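Local coordinates for hydroxylase, putative (Mycobacterium tuberculosis, PDB 3AFF), which probably hydroxylates a phenolic secosteroid intermediate of cholesterol breakdown, using molecular oxygen and reduced flavin mononucleotide, at residues F49-Q54 with G59-D64; E106-G109 with S113-I116; K211-H216 with M231-M236. One frame throughout, in Å; residues are numbered along the deposited sequence.

Contact 1: residues F49-Q54 with G59-D64; sequences FFTLLQ and GGLQCD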
loop_
_atom_site.group_PDB
_atom_site.type_symbol
_atom_site.label_atom_id
_atom_site.label_comp_id
_atom_site.label_asym_id
_atom_site.label_seq_id
_atom_site.Cartn_x
_atom_site.Cartn_y
_atom_site.Cartn_z
ATOM N N PHE A 49 -18.873 -13.354 47.768
ATOM C CA PHE A 49 -18.747 -12.648 46.456
ATOM C C PHE A 49 -19.110 -11.164 46.535
ATOM O O PHE A 49 -18.375 -10.304 46.034
ATOM C CB PHE A 49 -19.567 -13.324 45.348
ATOM C CG PHE A 49 -19.655 -12.491 44.092
ATOM C CD1 PHE A 49 -18.601 -12.504 43.163
ATOM C CD2 PHE A 49 -20.744 -11.586 43.888
ATOM C CE1 PHE A 49 -18.665 -11.687 41.987
ATOM C CE2 PHE A 49 -20.766 -10.765 42.748
ATOM C CZ PHE A 49 -19.727 -10.830 41.789
ATOM N N PHE A 50 -20.251 -10.854 47.174
ATOM C CA PHE A 50 -20.704 -9.440 47.283
ATOM C C PHE A 50 -19.822 -8.564 48.150
ATOM O O PHE A 50 -19.804 -7.315 47.988
ATOM C CB PHE A 50 -22.165 -9.344 47.711
ATOM C CG PHE A 50 -23.084 -10.021 46.769
ATOM C CD1 PHE A 50 -23.327 -9.475 45.489
ATOM C CD2 PHE A 50 -23.639 -11.222 47.098
ATOM C CE1 PHE A 50 -24.189 -10.117 44.570
ATOM C CE2 PHE A 50 -24.491 -11.875 46.203
ATOM C CZ PHE A 50 -24.765 -11.328 44.942
ATOM N N THR A 51 -19.013 -9.189 49.008
ATOM C CA THR A 51 -18.045 -8.421 49.807
ATOM C C THR A 51 -16.810 -7.909 49.076
ATOM O O THR A 51 -16.078 -7.051 49.615
ATOM C CB THR A 51 -17.539 -9.199 51.074
ATOM O OG1 THR A 51 -16.644 -10.260 50.663
ATOM C CG2 THR A 51 -18.736 -9.778 51.847
ATOM N N LEU A 52 -16.572 -8.404 47.852
ATOM C CA LEU A 52 -15.290 -8.231 47.181
ATOM C C LEU A 52 -14.862 -6.794 47.056
ATOM O O LEU A 52 -13.726 -6.440 47.375
ATOM C CB LEU A 52 -15.322 -8.863 45.773
ATOM C CG LEU A 52 -15.072 -10.380 45.723
ATOM C CD1 LEU A 52 -15.502 -11.028 44.399
ATOM C CD2 LEU A 52 -13.602 -10.775 46.150
ATOM N N LEU A 53 -15.798 -5.963 46.595
ATOM C CA LEU A 53 -15.552 -4.548 46.363
ATOM C C LEU A 53 -16.174 -3.639 47.414
ATOM O O LEU A 53 -16.052 -2.421 47.335
ATOM C CB LEU A 53 -16.107 -4.191 44.974
ATOM C CG LEU A 53 -15.247 -4.669 43.791
ATOM C CD1 LEU A 53 -16.016 -4.315 42.515
ATOM C CD2 LEU A 53 -13.931 -3.851 43.799
ATOM N N GLN A 54 -16.813 -4.247 48.407
ATOM C CA GLN A 54 -17.372 -3.551 49.587
ATOM C C GLN A 54 -16.263 -3.022 50.547
ATOM O O GLN A 54 -15.228 -3.656 50.681
ATOM C CB GLN A 54 -18.310 -4.496 50.292
ATOM C CG GLN A 54 -19.004 -3.879 51.533
ATOM C CD GLN A 54 -20.029 -4.796 52.099
ATOM O OE1 GLN A 54 -19.835 -6.015 52.134
ATOM N NE2 GLN A 54 -21.146 -4.227 52.583
ATOM N N GLY A 59 -17.073 -4.745 56.672
ATOM C CA GLY A 59 -16.652 -6.149 56.501
ATOM C C GLY A 59 -16.316 -6.628 55.078
ATOM O O GLY A 59 -16.353 -7.875 54.795
ATOM N N GLY A 60 -16.004 -5.676 54.182
ATOM C CA GLY A 60 -15.806 -6.016 52.785
ATOM C C GLY A 60 -14.319 -6.221 52.573
ATOM O O GLY A 60 -13.551 -5.959 53.464
ATOM N N LEU A 61 -13.934 -6.642 51.371
ATOM C CA LEU A 61 -12.533 -6.827 51.028
ATOM C C LEU A 61 -11.913 -5.724 50.229
ATOM O O LEU A 61 -10.704 -5.777 50.014
ATOM C CB LEU A 61 -12.349 -8.180 50.334
ATOM C CG LEU A 61 -12.882 -9.375 51.118
ATOM C CD1 LEU A 61 -13.072 -10.598 50.229
ATOM C CD2 LEU A 61 -11.871 -9.659 52.224
ATOM N N GLN A 62 -12.703 -4.675 49.854
ATOM C CA GLN A 62 -12.237 -3.539 49.034
ATOM C C GLN A 62 -11.098 -3.976 48.095
ATOM O O GLN A 62 -10.033 -3.337 48.018
ATOM C CB GLN A 62 -11.787 -2.352 49.892
ATOM C CG GLN A 62 -10.887 -2.743 51.124
ATOM C CD GLN A 62 -10.798 -1.623 52.135
ATOM O OE1 GLN A 62 -11.788 -0.923 52.390
ATOM N NE2 GLN A 62 -9.601 -1.407 52.682
ATOM N N CYS A 63 -11.368 -5.058 47.379
ATOM C CA CYS A 63 -10.349 -5.788 46.613
ATOM C C CYS A 63 -9.813 -5.173 45.347
ATOM O O CYS A 63 -10.299 -4.126 44.864
ATOM C CB CYS A 63 -10.824 -7.198 46.329
ATOM S SG CYS A 63 -11.996 -7.298 44.950
ATOM N N ASP A 64 -8.732 -5.811 44.852
ATOM C CA ASP A 64 -8.139 -5.486 43.562
ATOM C C ASP A 64 -9.256 -5.610 42.496
ATOM O O ASP A 64 -9.895 -6.681 42.377
ATOM C CB ASP A 64 -7.027 -6.489 43.358
ATOM C CG ASP A 64 -6.369 -6.428 41.986
ATOM O OD1 ASP A 64 -6.837 -5.722 41.049
ATOM O OD2 ASP A 64 -5.323 -7.129 41.898
#
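The loop that joins helix 38-47 to helix 65-76 turns back on itself here, and the evidence is three backbone hydrogen bonds running from L61, Q62 and C63 to the carbonyls of T51, Q54 and L52, respectively. L61 N reaches T51 O at 2.8 Å and is almost straight, 171° at the hydrogen. C63 N meets L52 O at 2.7 Å. Q62 N goes to Q54 O at 2.8 Å, a more bent bond of 148°, and the same oxygen receives a CA-H...O contact from G60 CA at 3.2 Å. G60 therefore lies flush against the backbone of 49-54.

Side chains close the flank. SG of C63, set between its backbone N and carbonyl carbon (chi1 79°), packs on L52 CB at 3.8 Å and L53 CD2 at 4.1 Å. L61 crosses T51 obliquely, its CD1 lying 3.6 Å from T51 OG1, a hydroxyl whose hydrogen bond goes to G48 O. Beyond the pair, L52 and L61 both lean on V12 of helix 9-33, and L52 and L53 on F68. D64 ends the segment as N-cap of helix 65-76, its OD1 bonded to A66 N. Such a compact interhelical loop, gripped by its own carbonyls, belongs to the N-terminal helical domain of the acyl-CoA dehydrogenase fold.

Contact 2: residues E106-G109 with S113-I116; sequences EVWG and STRI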
loop_
_atom_site.group_PDB
_atom_site.type_symbol
_atom_site.label_atom_id
_atom_site.label_comp_id
_atom_site.label_asym_id
_atom_site.label_seq_id
_atom_site.Cartn_x
_atom_site.Cartn_y
_atom_site.Cartn_z
ATOM N N GLU A 106 -27.251 4.046 56.281
ATOM C CA GLU A 106 -28.624 3.624 56.028
ATOM C C GLU A 106 -28.811 2.254 55.351
ATOM O O GLU A 106 -29.745 1.476 55.652
ATOM C CB GLU A 106 -29.417 4.723 55.282
ATOM C CG GLU A 106 -29.532 6.019 56.094
ATOM C CD GLU A 106 -30.153 7.171 55.331
ATOM O OE1 GLU A 106 -30.520 8.207 55.937
ATOM O OE2 GLU A 106 -30.320 7.038 54.132
ATOM N N VAL A 107 -27.948 1.973 54.385
ATOM C CA VAL A 107 -27.995 0.700 53.665
ATOM C C VAL A 107 -27.469 -0.492 54.476
ATOM O O VAL A 107 -28.127 -1.560 54.550
ATOM C CB VAL A 107 -27.202 0.814 52.340
ATOM C CG1 VAL A 107 -27.283 -0.451 51.585
ATOM C CG2 VAL A 107 -27.788 1.940 51.507
ATOM N N TRP A 108 -26.281 -0.286 55.046
ATOM C CA TRP A 108 -25.489 -1.342 55.629
ATOM C C TRP A 108 -25.349 -1.292 57.178
ATOM O O TRP A 108 -24.790 -2.203 57.748
ATOM C CB TRP A 108 -24.079 -1.258 55.023
ATOM C CG TRP A 108 -23.996 -1.762 53.588
ATOM C CD1 TRP A 108 -24.728 -2.775 53.035
ATOM C CD2 TRP A 108 -23.097 -1.311 52.572
ATOM N NE1 TRP A 108 -24.361 -2.962 51.723
ATOM C CE2 TRP A 108 -23.358 -2.076 51.414
ATOM C CE3 TRP A 108 -22.103 -0.322 52.521
ATOM C CZ2 TRP A 108 -22.637 -1.906 50.213
ATOM C CZ3 TRP A 108 -21.389 -0.156 51.298
ATOM C CH2 TRP A 108 -21.670 -0.939 50.187
ATOM N N GLY A 109 -25.818 -0.245 57.839
ATOM C CA GLY A 109 -25.597 -0.064 59.290
ATOM C C GLY A 109 -26.150 -1.200 60.147
ATOM O O GLY A 109 -25.617 -1.447 61.219
ATOM N N SER A 113 -24.861 -7.067 54.468
ATOM C CA SER A 113 -25.055 -7.960 53.303
ATOM C C SER A 113 -26.158 -7.474 52.308
ATOM O O SER A 113 -26.446 -8.102 51.271
ATOM C CB SER A 113 -25.314 -9.387 53.761
ATOM O OG SER A 113 -26.689 -9.621 54.008
ATOM N N THR A 114 -26.754 -6.350 52.654
ATOM C CA THR A 114 -27.809 -5.706 51.858
ATOM C C THR A 114 -27.254 -5.384 50.469
ATOM O O THR A 114 -26.110 -4.926 50.350
ATOM C CB THR A 114 -28.216 -4.386 52.554
ATOM O OG1 THR A 114 -28.638 -4.680 53.882
ATOM C CG2 THR A 114 -29.350 -3.657 51.808
ATOM N N ARG A 115 -28.046 -5.643 49.438
ATOM C CA ARG A 115 -27.650 -5.377 48.016
ATOM C C ARG A 115 -28.456 -4.246 47.361
ATOM O O ARG A 115 -29.556 -3.910 47.798
ATOM C CB ARG A 115 -27.850 -6.665 47.179
ATOM C CG ARG A 115 -26.919 -7.791 47.593
ATOM C CD ARG A 115 -27.208 -9.049 46.758
ATOM N NE ARG A 115 -28.430 -9.676 47.212
ATOM C CZ ARG A 115 -28.523 -10.555 48.204
ATOM N NH1 ARG A 115 -27.457 -10.902 48.908
ATOM N NH2 ARG A 115 -29.714 -11.073 48.509
ATOM N N ILE A 116 -27.888 -3.668 46.295
ATOM C CA ILE A 116 -28.385 -2.431 45.692
ATOM C C ILE A 116 -28.432 -2.698 44.178
ATOM O O ILE A 116 -27.443 -3.145 43.601
ATOM C CB ILE A 116 -27.439 -1.179 46.027
ATOM C CG1 ILE A 116 -27.148 -1.063 47.545
ATOM C CG2 ILE A 116 -28.025 0.124 45.517
ATOM C CD1 ILE A 116 -25.832 -1.670 47.941
#
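The backbones of V107-W108 and T114 pass each other without a mutual hydrogen bond, the W108 and T114 CA atoms standing 6.2 Å apart at the end of helix 101-108. A side chain supplies the polar link instead: W108 NE1 donates to T114 O over 3.0 Å. The acceptor sits at the edge of the indole, only 5° out of its plane, so the bond leaves the ring almost in plane, though bent to 158° at the hydrogen, whereas from the carbonyl's side the donor is tilted by 26° from the carbonyl plane. This bond helps set the rotation of the indole. V107 CG1, placed anti to its own backbone N, lies over one face of the W108 ring near the rim, and across the contact it meets T114 CG2 at 3.8 Å and I116 CG1 at 4.1 Å.

The turn carries the chain from the N-terminal helices of the acyl-CoA dehydrogenase fold into the central beta domain, since strand 116-119 follows at once and contains S118 and S119, which probably bind FMN. I116 CD1 approaches W108 CZ2 to 3.9 Å, the two side chains crossing at about a right angle and the methyl coming in obliquely to the ring. I116 also packs on F152 of strand 150-159, where V107 and T114 both meet W150. T114 OG1 is hydrogen-bonded within the turn, to D111 O, while E106 OE2 forms a salt bridge with R206.

Contact 3: residues K211-H216 with M231-M236; sequences KAMNDH and MPWGTM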
loop_
_atom_site.group_PDB
_atom_site.type_symbol
_atom_site.label_atom_id
_atom_site.label_comp_id
_atom_site.label_asym_id
_atom_site.label_seq_id
_atom_site.Cartn_x
_atom_site.Cartn_y
_atom_site.Cartn_z
ATOM N N LYS A 211 -20.259 14.594 38.662
ATOM C CA LYS A 211 -19.190 15.546 38.735
ATOM C C LYS A 211 -18.266 15.224 39.955
ATOM O O LYS A 211 -17.025 15.087 39.827
ATOM C CB LYS A 211 -19.768 16.939 38.764
ATOM C CG LYS A 211 -18.684 18.014 38.953
ATOM C CD LYS A 211 -19.231 19.408 39.292
ATOM C CE LYS A 211 -18.173 20.488 38.926
ATOM N NZ LYS A 211 -17.613 20.277 37.480
ATOM N N ALA A 212 -18.891 15.043 41.119
ATOM C CA ALA A 212 -18.220 14.719 42.358
ATOM C C ALA A 212 -17.434 13.421 42.315
ATOM O O ALA A 212 -16.309 13.338 42.827
ATOM C CB ALA A 212 -19.269 14.715 43.566
ATOM N N MET A 213 -18.023 12.380 41.750
ATOM C CA MET A 213 -17.315 11.126 41.550
ATOM C C MET A 213 -16.040 11.390 40.673
ATOM O O MET A 213 -14.881 11.054 41.062
ATOM C CB MET A 213 -18.333 10.161 40.937
ATOM C CG MET A 213 -17.951 8.751 40.643
ATOM S SD MET A 213 -19.491 7.778 40.829
ATOM C CE MET A 213 -20.527 8.665 39.591
ATOM N N ASN A 214 -16.213 12.073 39.552
ATOM C CA ASN A 214 -15.092 12.282 38.643
ATOM C C ASN A 214 -14.062 13.309 39.171
ATOM O O ASN A 214 -12.869 13.197 38.885
ATOM C CB ASN A 214 -15.630 12.673 37.281
ATOM C CG ASN A 214 -16.449 11.565 36.624
ATOM O OD1 ASN A 214 -16.362 10.360 36.972
ATOM N ND2 ASN A 214 -17.234 11.961 35.628
ATOM N N ASP A 215 -14.535 14.271 39.971
ATOM C CA ASP A 215 -13.754 15.241 40.764
ATOM C C ASP A 215 -12.837 14.701 41.826
ATOM O O ASP A 215 -12.076 15.479 42.376
ATOM C CB ASP A 215 -14.747 16.081 41.652
ATOM C CG ASP A 215 -14.801 17.408 41.194
ATOM O OD1 ASP A 215 -13.921 17.551 40.315
ATOM O OD2 ASP A 215 -15.675 18.237 41.579
ATOM N N HIS A 216 -13.062 13.464 42.263
ATOM C CA HIS A 216 -12.492 12.940 43.503
ATOM C C HIS A 216 -13.007 13.663 44.731
ATOM O O HIS A 216 -12.333 13.702 45.759
ATOM C CB HIS A 216 -10.966 12.949 43.466
ATOM C CG HIS A 216 -10.422 12.391 42.188
ATOM N ND1 HIS A 216 -10.367 11.034 41.939
ATOM C CD2 HIS A 216 -9.989 13.009 41.057
ATOM C CE1 HIS A 216 -9.894 10.840 40.717
ATOM N NE2 HIS A 216 -9.659 12.020 40.157
ATOM N N MET A 231 -10.783 4.313 41.473
ATOM C CA MET A 231 -10.838 3.852 40.058
ATOM C C MET A 231 -11.814 4.725 39.258
ATOM O O MET A 231 -12.737 5.263 39.839
ATOM C CB MET A 231 -11.268 2.380 40.027
ATOM C CG MET A 231 -10.170 1.449 40.468
ATOM S SD MET A 231 -8.818 1.254 39.245
ATOM C CE MET A 231 -9.720 0.331 38.044
ATOM N N PRO A 232 -11.553 4.956 37.946
ATOM C CA PRO A 232 -12.456 5.823 37.274
ATOM C C PRO A 232 -13.817 5.191 36.956
ATOM O O PRO A 232 -13.921 4.002 36.626
ATOM C CB PRO A 232 -11.715 6.208 35.989
ATOM C CG PRO A 232 -10.613 5.253 35.862
ATOM C CD PRO A 232 -10.437 4.514 37.082
ATOM N N TRP A 233 -14.858 5.994 37.100
ATOM C CA TRP A 233 -16.198 5.540 36.704
ATOM C C TRP A 233 -16.236 5.028 35.253
ATOM O O TRP A 233 -16.828 3.969 34.978
ATOM C CB TRP A 233 -17.193 6.687 36.898
ATOM C CG TRP A 233 -18.554 6.388 36.365
ATOM C CD1 TRP A 233 -19.022 6.693 35.123
ATOM C CD2 TRP A 233 -19.632 5.744 37.057
ATOM N NE1 TRP A 233 -20.334 6.283 34.990
ATOM C CE2 TRP A 233 -20.734 5.713 36.173
ATOM C CE3 TRP A 233 -19.791 5.222 38.356
ATOM C CZ2 TRP A 233 -21.976 5.119 36.521
ATOM C CZ3 TRP A 233 -21.019 4.647 38.702
ATOM C CH2 TRP A 233 -22.105 4.622 37.787
ATOM N N GLY A 234 -15.568 5.773 34.378
ATOM C CA GLY A 234 -15.593 5.525 32.908
ATOM C C GLY A 234 -14.934 4.213 32.509
ATOM O O GLY A 234 -15.185 3.687 31.395
ATOM N N THR A 235 -14.060 3.689 33.387
ATOM C CA THR A 235 -13.583 2.315 33.300
ATOM C C THR A 235 -14.423 1.333 34.060
ATOM O O THR A 235 -14.801 0.262 33.519
ATOM C CB THR A 235 -12.056 2.163 33.671
ATOM O OG1 THR A 235 -11.289 3.116 32.915
ATOM C CG2 THR A 235 -11.526 0.770 33.285
ATOM N N MET A 236 -14.757 1.643 35.302
ATOM C CA MET A 236 -15.439 0.613 36.142
ATOM C C MET A 236 -16.834 0.248 35.606
ATOM O O MET A 236 -17.265 -0.869 35.607
ATOM C CB MET A 236 -15.546 1.115 37.588
ATOM C CG MET A 236 -14.179 1.168 38.329
ATOM S SD MET A 236 -13.543 -0.467 38.752
ATOM C CE MET A 236 -14.563 -1.013 40.087
HETATM O O HOH W 1 -14.678 8.667 38.254
#
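W233 reaches toward helix 210-214, and its CB already touches it, 3.8 Å from N214 OD1. With CG anti to the backbone N (chi1 173°), the indole extends from the first turn of its helix and offers one face to M213. At CD2 the partner is the M213 methyl; at CE3 it is M213 SD, 3.6 Å away, with CE close behind. The thioether bends at its last torsion and lays CE over the six-membered ring, 4.1 Å from the centroid and 26° off the normal, a CH-pi contact. SD is placed obliquely to the ring, 4.5 Å from that centroid and 48° off the normal, a Met-aromatic contact. The contact joins a short helix beside the beta domain to the start of helix 233-259, which enters the C-terminal helical bundle of the acyl-CoA dehydrogenase fold. NE1, the polar atom of the ring, is hydrogen-bonded to E374 OE2. The indole also meets Y120, probably an FMN-binding residue, edge-to-face, and stacks with H237. Back at the backbone, a water bridges the two helices: it donates to N214 OD1 at 2.7 Å and accepts from W233 N at 2.9 Å, satisfying a first-turn N-H.

How the contacts relate
From the N terminus the three contacts follow in series; none nests within or crosses another. Contact 1 closes a loop with four intervening residues between helices 38-47 and 65-76. Contact 2 closes a still shorter one, three residues between, where helix 101-108 gives way to strand 116-119. Contact 3 spans 14 residues without helix or strand. Contacts 1 and 2 touch directly: Q54 NE2, hydrogen-bonded to P112 O, packs 3.3 Å from W108 CE2, and F50 forms a cation-pi pair with R115. Together they join the N-terminal helices to the start of the beta domain; contact 3, its nearest atoms about 4 Å from contact 1, ties the short helix after strand 207-209 to the C-terminal bundle.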